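Local atomic coordinates of probable TonB-dependent siderophore receptor PirA (Acinetobacter baumannii, PDB entry 5FR8), a protein that probably takes up iron across the outer membrane by binding iron-chelating siderophores, and may bind ferric enterobactin with micromolar affinity. Residues Tyr475-Gly480 against Gly504-Glu509; Gly480-Thr485 against Leu499-Gly504; His545-Val550 against Trp567-Trp572. All coordinates share one frame; numbering follows the deposited sequence.

Contact 1 (Tyr475-Gly480 against Gly504-Glu509); sequences YQNAEG and GDLKPE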
ATOM      1  N   TYR A 475      -5.770   4.654 -15.340  1.00 62.63           N
ATOM      2  CA  TYR A 475      -5.276   3.984 -16.542  1.00 64.11           C
ATOM      3  C   TYR A 475      -6.270   2.934 -17.027  1.00 68.38           C
ATOM      4  O   TYR A 475      -6.508   2.787 -18.217  1.00 73.53           O
ATOM      5  CB  TYR A 475      -3.908   3.322 -16.276  1.00 61.61           C
ATOM      6  CG  TYR A 475      -2.801   4.321 -16.020  1.00 60.88           C
ATOM      7  CD1 TYR A 475      -2.110   4.901 -17.072  1.00 65.24           C
ATOM      8  CD2 TYR A 475      -2.483   4.714 -14.741  1.00 58.13           C
ATOM      9  CE1 TYR A 475      -1.121   5.831 -16.843  1.00 65.41           C
ATOM     10  CE2 TYR A 475      -1.506   5.642 -14.505  1.00 59.19           C
ATOM     11  CZ  TYR A 475      -0.833   6.195 -15.554  1.00 61.93           C
ATOM     12  OH  TYR A 475       0.155   7.103 -15.320  1.00 65.82           O
ATOM     13  N   GLN A 476      -6.845   2.196 -16.090  1.00 68.92           N
ATOM     14  CA  GLN A 476      -7.845   1.200 -16.422  1.00 68.36           C
ATOM     15  C   GLN A 476      -9.079   1.804 -17.085  1.00 66.14           C
ATOM     16  O   GLN A 476      -9.714   1.155 -17.922  1.00 64.69           O
ATOM     17  CB  GLN A 476      -8.281   0.480 -15.148  1.00 68.44           C
ATOM     18  CG  GLN A 476      -7.163  -0.331 -14.518  1.00 66.38           C
ATOM     19  CD  GLN A 476      -7.548  -0.893 -13.176  1.00 60.92           C
ATOM     20  OE1 GLN A 476      -8.321  -0.284 -12.453  1.00 62.25           O
ATOM     21  NE2 GLN A 476      -6.986  -2.039 -12.827  1.00 57.76           N
ATOM     22  N   ASN A 477      -9.443   3.020 -16.682  1.00 62.80           N
ATOM     23  CA  ASN A 477     -10.613   3.694 -17.271  1.00 64.02           C
ATOM     24  C   ASN A 477     -10.366   4.364 -18.611  1.00 66.76           C
ATOM     25  O   ASN A 477     -11.266   4.472 -19.436  1.00 67.25           O
ATOM     26  CB  ASN A 477     -11.149   4.767 -16.336  1.00 62.27           C
ATOM     27  CG  ASN A 477     -12.355   4.305 -15.578  1.00 59.00           C
ATOM     28  OD1 ASN A 477     -12.902   3.240 -15.871  1.00 59.43           O
ATOM     29  ND2 ASN A 477     -12.797   5.107 -14.619  1.00 56.57           N
ATOM     30  N   ALA A 478      -9.138   4.803 -18.821  1.00 67.04           N
ATOM     31  CA  ALA A 478      -8.853   5.804 -19.828  1.00 71.48           C
ATOM     32  C   ALA A 478      -8.758   5.251 -21.238  1.00 69.28           C
ATOM     33  O   ALA A 478      -7.870   4.460 -21.524  1.00 71.32           O
ATOM     34  CB  ALA A 478      -7.559   6.514 -19.470  1.00 74.56           C
ATOM     35  N   GLU A 479      -9.637   5.709 -22.128  1.00 66.67           N
ATOM     36  CA  GLU A 479      -9.596   5.263 -23.521  1.00 68.49           C
ATOM     37  C   GLU A 479      -8.307   5.684 -24.243  1.00 67.36           C
ATOM     38  O   GLU A 479      -7.939   5.114 -25.277  1.00 66.22           O
ATOM     39  CB  GLU A 479     -10.850   5.723 -24.276  1.00 69.76           C
ATOM     40  CG  GLU A 479     -12.006   4.730 -24.157  1.00 69.62           C
ATOM     41  CD  GLU A 479     -13.332   5.265 -24.644  1.00 72.78           C
ATOM     42  OE1 GLU A 479     -13.341   6.281 -25.380  1.00 75.58           O
ATOM     43  OE2 GLU A 479     -14.370   4.663 -24.288  1.00 73.56           O
ATOM     44  N   GLY A 480      -7.593   6.638 -23.666  1.00 66.63           N
ATOM     45  CA  GLY A 480      -6.390   7.176 -24.303  1.00 68.79           C
ATOM     46  C   GLY A 480      -5.138   6.430 -23.895  1.00 67.78           C
ATOM     47  O   GLY A 480      -4.039   6.744 -24.374  1.00 68.35           O
ATOM     48  N   GLY A 504     -13.887   2.978 -20.371  1.00 63.95           N
ATOM     49  CA  GLY A 504     -14.692   3.907 -19.583  1.00 63.07           C
ATOM     50  C   GLY A 504     -15.943   3.273 -19.011  1.00 64.83           C
ATOM     51  O   GLY A 504     -16.609   3.886 -18.157  1.00 65.91           O
ATOM     52  N   ASP A 505     -16.261   2.057 -19.484  1.00 64.41           N
ATOM     53  CA  ASP A 505     -17.525   1.367 -19.187  1.00 65.04           C
ATOM     54  C   ASP A 505     -17.351   0.213 -18.199  1.00 64.14           C
ATOM     55  O   ASP A 505     -18.293  -0.550 -17.941  1.00 65.35           O
ATOM     56  CB  ASP A 505     -18.207   0.869 -20.478  1.00 67.26           C
ATOM     57  CG  ASP A 505     -18.768   2.017 -21.346  1.00 71.54           C
ATOM     58  OD1 ASP A 505     -18.980   3.152 -20.847  1.00 71.07           O
ATOM     59  OD2 ASP A 505     -18.998   1.780 -22.551  1.00 73.12           O
ATOM     60  N   LEU A 506     -16.153   0.105 -17.633  1.00 62.00           N
ATOM     61  CA  LEU A 506     -15.909  -0.779 -16.498  1.00 59.21           C
ATOM     62  C   LEU A 506     -16.852  -0.511 -15.312  1.00 59.29           C
ATOM     63  O   LEU A 506     -17.114   0.649 -14.966  1.00 58.69           O
ATOM     64  CB  LEU A 506     -14.480  -0.582 -15.992  1.00 58.49           C
ATOM     65  CG  LEU A 506     -13.330  -1.221 -16.764  1.00 61.04           C
ATOM     66  CD1 LEU A 506     -11.987  -0.726 -16.238  1.00 59.60           C
ATOM     67  CD2 LEU A 506     -13.412  -2.742 -16.690  1.00 61.02           C
ATOM     68  N   LYS A 507     -17.328  -1.597 -14.696  1.00 60.29           N
ATOM     69  CA  LYS A 507     -17.955  -1.589 -13.378  1.00 61.57           C
ATOM     70  C   LYS A 507     -16.905  -1.480 -12.276  1.00 59.45           C
ATOM     71  O   LYS A 507     -15.753  -1.801 -12.505  1.00 61.64           O
ATOM     72  CB  LYS A 507     -18.738  -2.886 -13.183  1.00 65.09           C
ATOM     73  CG  LYS A 507     -19.968  -2.984 -14.063  1.00 70.37           C
ATOM     74  CD  LYS A 507     -20.731  -4.269 -13.827  1.00 72.88           C
ATOM     75  CE  LYS A 507     -19.882  -5.454 -14.228  1.00 81.31           C
ATOM     76  NZ  LYS A 507     -20.743  -6.638 -14.495  1.00 95.33           N
ATOM     77  N   PRO A 508     -17.294  -1.043 -11.067  1.00 56.31           N
ATOM     78  CA  PRO A 508     -16.286  -0.946 -10.027  1.00 56.13           C
ATOM     79  C   PRO A 508     -16.003  -2.291  -9.410  1.00 59.91           C
ATOM     80  O   PRO A 508     -16.833  -3.197  -9.543  1.00 60.47           O
ATOM     81  CB  PRO A 508     -16.928  -0.034  -8.996  1.00 54.31           C
ATOM     82  CG  PRO A 508     -18.384  -0.256  -9.159  1.00 54.96           C
ATOM     83  CD  PRO A 508     -18.634  -0.747 -10.559  1.00 56.10           C
ATOM     84  N   GLU A 509     -14.848  -2.402  -8.735  1.00 62.08           N
ATOM     85  CA  GLU A 509     -14.505  -3.591  -7.938  1.00 58.10           C
ATOM     86  C   GLU A 509     -15.342  -3.613  -6.671  1.00 59.00           C
ATOM     87  O   GLU A 509     -15.554  -2.593  -6.016  1.00 59.42           O
ATOM     88  CB  GLU A 509     -13.008  -3.617  -7.594  1.00 62.32           C
ATOM     89  CG  GLU A 509     -12.092  -3.597  -8.834  1.00 69.73           C
ATOM     90  CD  GLU A 509     -10.618  -3.865  -8.565  1.00 67.61           C
ATOM     91  OE1 GLU A 509     -10.187  -3.881  -7.384  1.00 71.44           O
ATOM     92  OE2 GLU A 509      -9.892  -4.049  -9.563  1.00 70.67           O
TER

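Contact 2 (Gly480-Thr485 against Leu499-Gly504); sequences GYLLST and LLQGNG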
ATOM      1  N   GLY A 480      -7.593   6.638 -23.666  1.00 66.63           N
ATOM      2  CA  GLY A 480      -6.390   7.176 -24.303  1.00 68.79           C
ATOM      3  C   GLY A 480      -5.138   6.430 -23.895  1.00 67.78           C
ATOM      4  O   GLY A 480      -4.039   6.744 -24.374  1.00 68.35           O
ATOM      5  N   TYR A 481      -5.312   5.419 -23.039  1.00 64.42           N
ATOM      6  CA  TYR A 481      -4.213   4.523 -22.652  1.00 63.31           C
ATOM      7  C   TYR A 481      -4.221   3.228 -23.520  1.00 63.86           C
ATOM      8  O   TYR A 481      -5.130   2.400 -23.409  1.00 64.51           O
ATOM      9  CB  TYR A 481      -4.322   4.214 -21.152  1.00 60.46           C
ATOM     10  CG  TYR A 481      -3.177   3.413 -20.548  1.00 57.91           C
ATOM     11  CD1 TYR A 481      -1.861   3.707 -20.866  1.00 57.89           C
ATOM     12  CD2 TYR A 481      -3.425   2.374 -19.635  1.00 54.28           C
ATOM     13  CE1 TYR A 481      -0.814   2.978 -20.315  1.00 57.92           C
ATOM     14  CE2 TYR A 481      -2.385   1.649 -19.081  1.00 53.89           C
ATOM     15  CZ  TYR A 481      -1.079   1.953 -19.429  1.00 54.37           C
ATOM     16  OH  TYR A 481      -0.018   1.272 -18.908  1.00 51.05           O
ATOM     17  N   LEU A 482      -3.228   3.082 -24.404  1.00 64.79           N
ATOM     18  CA  LEU A 482      -3.085   1.881 -25.231  1.00 64.84           C
ATOM     19  C   LEU A 482      -1.699   1.301 -25.032  1.00 63.58           C
ATOM     20  O   LEU A 482      -0.725   2.052 -24.943  1.00 63.80           O
ATOM     21  CB  LEU A 482      -3.288   2.204 -26.719  1.00 67.87           C
ATOM     22  CG  LEU A 482      -4.717   2.480 -27.201  1.00 67.80           C
ATOM     23  CD1 LEU A 482      -4.691   3.275 -28.487  1.00 70.61           C
ATOM     24  CD2 LEU A 482      -5.490   1.193 -27.407  1.00 67.52           C
ATOM     25  N   LEU A 483      -1.637  -0.031 -24.960  1.00 64.33           N
ATOM     26  CA  LEU A 483      -0.376  -0.819 -24.926  1.00 64.81           C
ATOM     27  C   LEU A 483      -0.437  -1.938 -25.988  1.00 65.68           C
ATOM     28  O   LEU A 483      -1.513  -2.223 -26.524  1.00 70.28           O
ATOM     29  CB  LEU A 483      -0.172  -1.452 -23.541  1.00 62.85           C
ATOM     30  CG  LEU A 483      -0.193  -0.529 -22.307  1.00 60.88           C
ATOM     31  CD1 LEU A 483      -0.521  -1.301 -21.025  1.00 57.57           C
ATOM     32  CD2 LEU A 483       1.135   0.202 -22.168  1.00 61.09           C
ATOM     33  N   SER A 484       0.683  -2.596 -26.266  1.00 64.97           N
ATOM     34  CA  SER A 484       0.721  -3.629 -27.296  1.00 65.86           C
ATOM     35  C   SER A 484       1.689  -4.783 -26.997  1.00 67.10           C
ATOM     36  O   SER A 484       2.686  -4.604 -26.288  1.00 66.71           O
ATOM     37  CB  SER A 484       1.162  -2.984 -28.601  1.00 68.84           C
ATOM     38  OG  SER A 484       2.559  -2.720 -28.548  1.00 69.65           O
ATOM     39  N   THR A 485       1.403  -5.968 -27.549  1.00 69.45           N
ATOM     40  CA  THR A 485       2.423  -7.016 -27.722  1.00 70.24           C
ATOM     41  C   THR A 485       2.425  -7.478 -29.150  1.00 74.67           C
ATOM     42  O   THR A 485       1.403  -7.420 -29.818  1.00 76.66           O
ATOM     43  CB  THR A 485       2.135  -8.286 -26.929  1.00 68.44           C
ATOM     44  OG1 THR A 485       1.318  -7.974 -25.796  1.00 69.53           O
ATOM     45  CG2 THR A 485       3.434  -8.920 -26.491  1.00 68.33           C
ATOM     46  N   LEU A 499      -3.663  -5.598 -28.772  1.00 75.25           N
ATOM     47  CA  LEU A 499      -3.621  -4.302 -28.126  1.00 74.45           C
ATOM     48  C   LEU A 499      -4.488  -4.335 -26.883  1.00 74.30           C
ATOM     49  O   LEU A 499      -5.472  -5.084 -26.815  1.00 75.03           O
ATOM     50  CB  LEU A 499      -4.191  -3.225 -29.042  1.00 77.20           C
ATOM     51  CG  LEU A 499      -3.485  -2.916 -30.355  1.00 80.75           C
ATOM     52  CD1 LEU A 499      -4.372  -2.008 -31.197  1.00 81.99           C
ATOM     53  CD2 LEU A 499      -2.124  -2.281 -30.088  1.00 81.01           C
ATOM     54  N   LEU A 500      -4.147  -3.496 -25.912  1.00 71.50           N
ATOM     55  CA  LEU A 500      -4.956  -3.368 -24.711  1.00 69.96           C
ATOM     56  C   LEU A 500      -5.290  -1.907 -24.480  1.00 69.97           C
ATOM     57  O   LEU A 500      -4.399  -1.079 -24.284  1.00 67.66           O
ATOM     58  CB  LEU A 500      -4.206  -3.925 -23.503  1.00 69.00           C
ATOM     59  CG  LEU A 500      -4.933  -3.802 -22.169  1.00 66.15           C
ATOM     60  CD1 LEU A 500      -6.190  -4.654 -22.176  1.00 68.58           C
ATOM     61  CD2 LEU A 500      -4.021  -4.203 -21.022  1.00 65.24           C
ATOM     62  N   GLN A 501      -6.584  -1.603 -24.492  1.00 70.92           N
ATOM     63  CA  GLN A 501      -7.062  -0.237 -24.323  1.00 70.09           C
ATOM     64  C   GLN A 501      -7.775  -0.069 -22.988  1.00 68.15           C
ATOM     65  O   GLN A 501      -8.341  -1.022 -22.468  1.00 67.96           O
ATOM     66  CB  GLN A 501      -8.029   0.106 -25.454  1.00 70.61           C
ATOM     67  CG  GLN A 501      -8.406   1.572 -25.500  1.00 71.14           C
ATOM     68  CD  GLN A 501      -9.182   1.924 -26.737  1.00 72.41           C
ATOM     69  OE1 GLN A 501      -9.830   1.069 -27.347  1.00 73.14           O
ATOM     70  NE2 GLN A 501      -9.098   3.185 -27.138  1.00 72.45           N
ATOM     71  N   GLY A 502      -7.758   1.140 -22.440  1.00 67.86           N
ATOM     72  CA  GLY A 502      -8.581   1.448 -21.273  1.00 68.66           C
ATOM     73  C   GLY A 502     -10.063   1.396 -21.606  1.00 70.46           C
ATOM     74  O   GLY A 502     -10.452   1.401 -22.769  1.00 74.51           O
ATOM     75  N   ASN A 503     -10.890   1.347 -20.567  1.00 70.23           N
ATOM     76  CA  ASN A 503     -12.333   1.141 -20.711  1.00 65.88           C
ATOM     77  C   ASN A 503     -13.122   2.056 -19.788  1.00 63.18           C
ATOM     78  O   ASN A 503     -13.045   1.921 -18.567  1.00 58.85           O
ATOM     79  CB  ASN A 503     -12.649  -0.310 -20.365  1.00 65.82           C
ATOM     80  CG  ASN A 503     -14.081  -0.689 -20.640  1.00 64.98           C
ATOM     81  OD1 ASN A 503     -14.892   0.137 -21.030  1.00 68.80           O
ATOM     82  ND2 ASN A 503     -14.395  -1.955 -20.427  1.00 64.63           N
ATOM     83  N   GLY A 504     -13.887   2.978 -20.371  1.00 63.95           N
ATOM     84  CA  GLY A 504     -14.692   3.907 -19.583  1.00 63.07           C
ATOM     85  C   GLY A 504     -15.943   3.273 -19.011  1.00 64.83           C
ATOM     86  O   GLY A 504     -16.609   3.886 -18.157  1.00 65.91           O
TER

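Contact 3 (His545-Val550 against Trp567-Trp572); sequences HVVGTV and WNILRW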
ATOM      1  N   HIS A 545     -10.968 -11.191 -24.084  1.00 77.59           N
ATOM      2  CA  HIS A 545     -11.872 -11.322 -25.199  1.00 81.78           C
ATOM      3  C   HIS A 545     -11.611 -10.170 -26.186  1.00 79.86           C
ATOM      4  O   HIS A 545     -11.367  -9.026 -25.795  1.00 78.59           O
ATOM      5  CB  HIS A 545     -13.310 -11.415 -24.669  1.00 89.85           C
ATOM      6  CG  HIS A 545     -13.567 -12.659 -23.838  1.00101.41           C
ATOM      7  ND1 HIS A 545     -14.192 -12.629 -22.606  1.00106.72           N
ATOM      8  CD2 HIS A 545     -13.276 -13.969 -24.067  1.00103.44           C
ATOM      9  CE1 HIS A 545     -14.286 -13.858 -22.120  1.00103.34           C
ATOM     10  NE2 HIS A 545     -13.736 -14.690 -22.988  1.00101.91           N
ATOM     11  N   VAL A 546     -11.590 -10.506 -27.465  1.00 80.26           N
ATOM     12  CA  VAL A 546     -11.344  -9.522 -28.515  1.00 79.78           C
ATOM     13  C   VAL A 546     -12.637  -8.788 -28.833  1.00 81.34           C
ATOM     14  O   VAL A 546     -13.559  -9.353 -29.413  1.00 84.16           O
ATOM     15  CB  VAL A 546     -10.766 -10.174 -29.791  1.00 79.01           C
ATOM     16  CG1 VAL A 546      -9.400 -10.743 -29.491  1.00 77.41           C
ATOM     17  CG2 VAL A 546     -11.669 -11.283 -30.313  1.00 84.77           C
ATOM     18  N   VAL A 547     -12.700  -7.525 -28.440  1.00 81.09           N
ATOM     19  CA  VAL A 547     -13.882  -6.688 -28.696  1.00 81.58           C
ATOM     20  C   VAL A 547     -14.006  -6.209 -30.155  1.00 81.02           C
ATOM     21  O   VAL A 547     -15.048  -5.674 -30.549  1.00 79.77           O
ATOM     22  CB  VAL A 547     -13.885  -5.449 -27.786  1.00 81.46           C
ATOM     23  CG1 VAL A 547     -13.874  -5.865 -26.325  1.00 80.82           C
ATOM     24  CG2 VAL A 547     -12.699  -4.540 -28.102  1.00 79.48           C
ATOM     25  N   GLY A 548     -12.937  -6.379 -30.939  1.00 77.29           N
ATOM     26  CA  GLY A 548     -12.956  -6.017 -32.349  1.00 76.46           C
ATOM     27  C   GLY A 548     -11.552  -5.924 -32.883  1.00 75.34           C
ATOM     28  O   GLY A 548     -10.598  -6.279 -32.201  1.00 76.37           O
ATOM     29  N   THR A 549     -11.403  -5.431 -34.100  1.00 77.09           N
ATOM     30  CA  THR A 549     -10.089  -5.382 -34.715  1.00 75.10           C
ATOM     31  C   THR A 549      -9.837  -4.034 -35.401  1.00 77.41           C
ATOM     32  O   THR A 549     -10.789  -3.330 -35.723  1.00 78.72           O
ATOM     33  CB  THR A 549      -9.956  -6.533 -35.708  1.00 74.87           C
ATOM     34  OG1 THR A 549      -8.630  -6.549 -36.233  1.00 77.30           O
ATOM     35  CG2 THR A 549     -10.961  -6.396 -36.843  1.00 77.11           C
ATOM     36  N   VAL A 550      -8.564  -3.667 -35.597  1.00 78.25           N
ATOM     37  CA  VAL A 550      -8.206  -2.400 -36.277  1.00 80.48           C
ATOM     38  C   VAL A 550      -6.930  -2.527 -37.098  1.00 82.25           C
ATOM     39  O   VAL A 550      -6.011  -3.246 -36.698  1.00 82.95           O
ATOM     40  CB  VAL A 550      -7.994  -1.236 -35.276  1.00 81.07           C
ATOM     41  CG1 VAL A 550      -6.805  -1.496 -34.359  1.00 78.83           C
ATOM     42  CG2 VAL A 550      -7.799   0.082 -36.012  1.00 82.60           C
ATOM     43  N   TRP A 567      -4.646  -5.644 -35.849  1.00 72.38           N
ATOM     44  CA  TRP A 567      -4.481  -5.811 -34.417  1.00 71.28           C
ATOM     45  C   TRP A 567      -5.763  -6.379 -33.813  1.00 71.33           C
ATOM     46  O   TRP A 567      -6.877  -6.005 -34.210  1.00 74.92           O
ATOM     47  CB  TRP A 567      -4.151  -4.470 -33.736  1.00 71.63           C
ATOM     48  CG  TRP A 567      -2.775  -3.945 -34.031  1.00 71.72           C
ATOM     49  CD1 TRP A 567      -2.439  -3.073 -35.009  1.00 74.20           C
ATOM     50  CD2 TRP A 567      -1.556  -4.257 -33.336  1.00 69.24           C
ATOM     51  NE1 TRP A 567      -1.093  -2.823 -34.978  1.00 75.40           N
ATOM     52  CE2 TRP A 567      -0.530  -3.547 -33.962  1.00 71.28           C
ATOM     53  CE3 TRP A 567      -1.240  -5.068 -32.248  1.00 67.81           C
ATOM     54  CZ2 TRP A 567       0.792  -3.617 -33.538  1.00 71.38           C
ATOM     55  CZ3 TRP A 567       0.083  -5.135 -31.827  1.00 66.82           C
ATOM     56  CH2 TRP A 567       1.075  -4.421 -32.468  1.00 68.37           C
ATOM     57  N   ASN A 568      -5.596  -7.264 -32.835  1.00 68.09           N
ATOM     58  CA  ASN A 568      -6.699  -7.719 -32.004  1.00 67.93           C
ATOM     59  C   ASN A 568      -6.845  -6.736 -30.850  1.00 67.68           C
ATOM     60  O   ASN A 568      -5.852  -6.352 -30.218  1.00 67.47           O
ATOM     61  CB  ASN A 568      -6.435  -9.137 -31.483  1.00 66.60           C
ATOM     62  CG  ASN A 568      -6.342 -10.147 -32.607  1.00 66.30           C
ATOM     63  OD1 ASN A 568      -7.299 -10.338 -33.340  1.00 67.82           O
ATOM     64  ND2 ASN A 568      -5.183 -10.754 -32.781  1.00 64.61           N
ATOM     65  N   ILE A 569      -8.070  -6.297 -30.599  1.00 67.15           N
ATOM     66  CA  ILE A 569      -8.296  -5.307 -29.570  1.00 66.89           C
ATOM     67  C   ILE A 569      -8.856  -5.960 -28.315  1.00 69.59           C
ATOM     68  O   ILE A 569      -9.997  -6.452 -28.299  1.00 70.90           O
ATOM     69  CB  ILE A 569      -9.292  -4.236 -30.026  1.00 67.72           C
ATOM     70  CG1 ILE A 569      -8.833  -3.566 -31.312  1.00 68.86           C
ATOM     71  CG2 ILE A 569      -9.491  -3.210 -28.930  1.00 66.20           C
ATOM     72  CD1 ILE A 569      -9.928  -2.753 -31.975  1.00 71.19           C
ATOM     73  N   LEU A 570      -8.055  -5.936 -27.256  1.00 69.62           N
ATOM     74  CA  LEU A 570      -8.519  -6.302 -25.920  1.00 71.06           C
ATOM     75  C   LEU A 570      -8.753  -5.033 -25.126  1.00 69.04           C
ATOM     76  O   LEU A 570      -8.189  -3.990 -25.441  1.00 71.67           O
ATOM     77  CB  LEU A 570      -7.451  -7.137 -25.210  1.00 71.89           C
ATOM     78  CG  LEU A 570      -7.016  -8.405 -25.949  1.00 75.11           C
ATOM     79  CD1 LEU A 570      -5.679  -8.928 -25.432  1.00 75.22           C
ATOM     80  CD2 LEU A 570      -8.114  -9.462 -25.868  1.00 78.89           C
ATOM     81  N   ARG A 571      -9.550  -5.115 -24.078  1.00 67.84           N
ATOM     82  CA  ARG A 571      -9.658  -3.988 -23.169  1.00 67.54           C
ATOM     83  C   ARG A 571      -9.693  -4.427 -21.704  1.00 65.85           C
ATOM     84  O   ARG A 571     -10.129  -5.523 -21.381  1.00 68.07           O
ATOM     85  CB  ARG A 571     -10.902  -3.154 -23.511  1.00 71.00           C
ATOM     86  CG  ARG A 571     -12.144  -3.981 -23.745  1.00 75.76           C
ATOM     87  CD  ARG A 571     -13.413  -3.140 -23.765  1.00 82.36           C
ATOM     88  NE  ARG A 571     -14.506  -3.827 -23.072  1.00 85.11           N
ATOM     89  CZ  ARG A 571     -15.721  -3.326 -22.899  1.00 86.64           C
ATOM     90  NH1 ARG A 571     -16.018  -2.124 -23.372  1.00 87.36           N
ATOM     91  NH2 ARG A 571     -16.639  -4.032 -22.251  1.00 88.75           N
ATOM     92  N   TRP A 572      -9.252  -3.557 -20.811  1.00 62.83           N
ATOM     93  CA  TRP A 572      -9.409  -3.820 -19.404  1.00 62.89           C
ATOM     94  C   TRP A 572     -10.854  -4.282 -19.148  1.00 67.69           C
ATOM     95  O   TRP A 572     -11.796  -3.793 -19.766  1.00 68.52           O
ATOM     96  CB  TRP A 572      -9.030  -2.583 -18.570  1.00 61.17           C
ATOM     97  CG  TRP A 572      -7.532  -2.226 -18.606  1.00 59.23           C
ATOM     98  CD1 TRP A 572      -6.911  -1.362 -19.466  1.00 57.43           C
ATOM     99  CD2 TRP A 572      -6.496  -2.741 -17.746  1.00 57.81           C
ATOM    100  NE1 TRP A 572      -5.565  -1.318 -19.204  1.00 56.80           N
ATOM    101  CE2 TRP A 572      -5.286  -2.145 -18.148  1.00 56.15           C
ATOM    102  CE3 TRP A 572      -6.481  -3.640 -16.676  1.00 57.97           C
ATOM    103  CZ2 TRP A 572      -4.088  -2.405 -17.512  1.00 55.03           C
ATOM    104  CZ3 TRP A 572      -5.289  -3.900 -16.050  1.00 57.23           C
ATOM    105  CH2 TRP A 572      -4.107  -3.288 -16.470  1.00 55.73           C
TER

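Contact 1 (Tyr475-Gly480 against Gly504-Glu509)
Leu506 lays its CD1 methyl over the backbone carbonyl of Gln476, the CD1 of Leu506 standing 3.4 Å from the O of Gln476. The same methyl lies 4.0 Å from Gln476 CB, so a single branch of the leucine covers both the carbonyl and the root of the glutamine. Leu506 CG is anti to its own carbonyl carbon (chi1 -78°), and chi2 of 171° carries CD1 on toward the helix end. Asn477 crosses Leu506 at a slant. Beside this patch the backbones come close without bonding: Asn477 O is 3.2 Å from Gly504 N, but the angle is too poor for a hydrogen bond. No hydrogen bond spans the two segments, and what joins them is van der Waals packing of Leu506 on the helix end. Gln476 O, touched by the leucine methyl, takes a probable hydrogen bond from Asn503 N, just before 504-509, while the amide oxygen OE1 of Gln476 turns back to Asn473 N. The helix stops here, Ala478 being the first residue with non-helical backbone angles. The contact closes the base of the long loop, probably extracellular, between barrel strands 459-470 and 509-521, where the returning chain passes the end of helix 474-477. The Glu509 carboxylate is bonded to Tyr536 OH and Ile540 N of strand 525-541. Gln476 touches Lys470 of strand 459-470, Trp572 of strand 564-591 and Tyr112 of the plug, and Leu506 packs on Ile540 and on Asn574 of strand 564-591.

Contact 2 (Gly480-Thr485 against Leu499-Gly504)
Leu482 runs alongside Gln501 in the same direction, and this is the tightly packed part of the contact: Leu482 CD2 is 3.4 Å from Gln501 CB and 3.5 Å from Gln501 CG. Gln501 CG is anti to the backbone N (chi1 -171°) and the chain stays extended, so its methylenes run past the leucine methyl and deliver NE2 to Glu479 O. On the same face, at the next non-hydrogen-bonded pair, Ser484 CB meets Leu499 CD2 at 3.7 Å. The opposite face is looser across these two strands: Leu483 and Leu500 are a hydrogen-bonded pair, but their buried side chains stand further from the opposite strand and are packed on by Arg111 and Trp114, with Trp572 also on Leu500. The solvent side is at the partly exposed Thr485. Between the faces the backbones are bonded both ways, Leu483 N to Leu500 O and Leu500 N to Leu483 O, each 3.0 Å. The second donor stands 36° out of the carbonyl plane of Leu483. A third bond, from Gly502 N to Tyr481 O, lies in the carbonyl plane and carries the ladder past the last strand pair. The local strand axes run at 162°. Strands 482-485 and 498-501 form an antiparallel hairpin whose second strand also pairs in parallel with strand 564-591. A disulfide ties Cys490 of the connection to Cys498 at the start of strand 498-501, and the hairpin is inserted between barrel strands 459-470 and 509-521, as in the long extracellular loops of TonB-dependent receptors.

Contact 3 (His545-Val550 against Trp567-Trp572)
The carbonyl O of His545 lies against Leu570 CD2, 3.3 Å away. Val546 follows with CG1 touching two side chains, 3.9 Å from Asn568 CB and 4.1 Å from Leu570 CD2. Val547 is gripped by its backbone, N to Ile569 O at 2.9 Å; the donor stands nearly in line with the carbonyl bond (176°), but the N-H itself is bent, 140° at the hydrogen. Val547 CG1, anti to the carbonyl carbon (chi1 -59°), meets CG of Arg571, whose NE is paired with Glu573, while Val547 CG2 lies on Ile569 CG2 at 3.6 Å. Gly548 O accepts Ile569 N. At Thr549 the hydroxyl, anti to the backbone N, donates to Trp567 O over 2.7 Å from above the carbonyl plane, while Val550 N approaches the same oxygen in plane; two donors thus fix this carbonyl. Val550 O in turn accepts Trp567 N at 2.9 Å, and Val550 CG1 meets Trp567 CB. The segments belong to the hairpin of strands 548-553 and 564-591. Strand 498-501 runs parallel to the latter, bonding Leu499 to Asn568 and Leu570; helix 396-400 touches Val550 and Ile569, its Tyr396 edge-to-face with the Trp567 ring.

How the contacts relate
Contacts 1 and 2 are mostly buried, whereas contact 3 is only partly buried, with His545 to Val547 and Thr549 exposed. Their chemistry differs accordingly: contact 1 has no cross-segment hydrogen bond and meets by a leucine on a helix end, while contacts 2 and 3 are backbone ladders, the latter with an added hydroxyl bond. Contact 2 lies in the chain between the segments of contact 1, sharing Gly480 and Gly504 with it, and its centre is about 10 Å from that of contact 1 and 9 Å from that of contact 3. The pairing of strand 498-501 with 564-591 joins the hairpins of contacts 2 and 3.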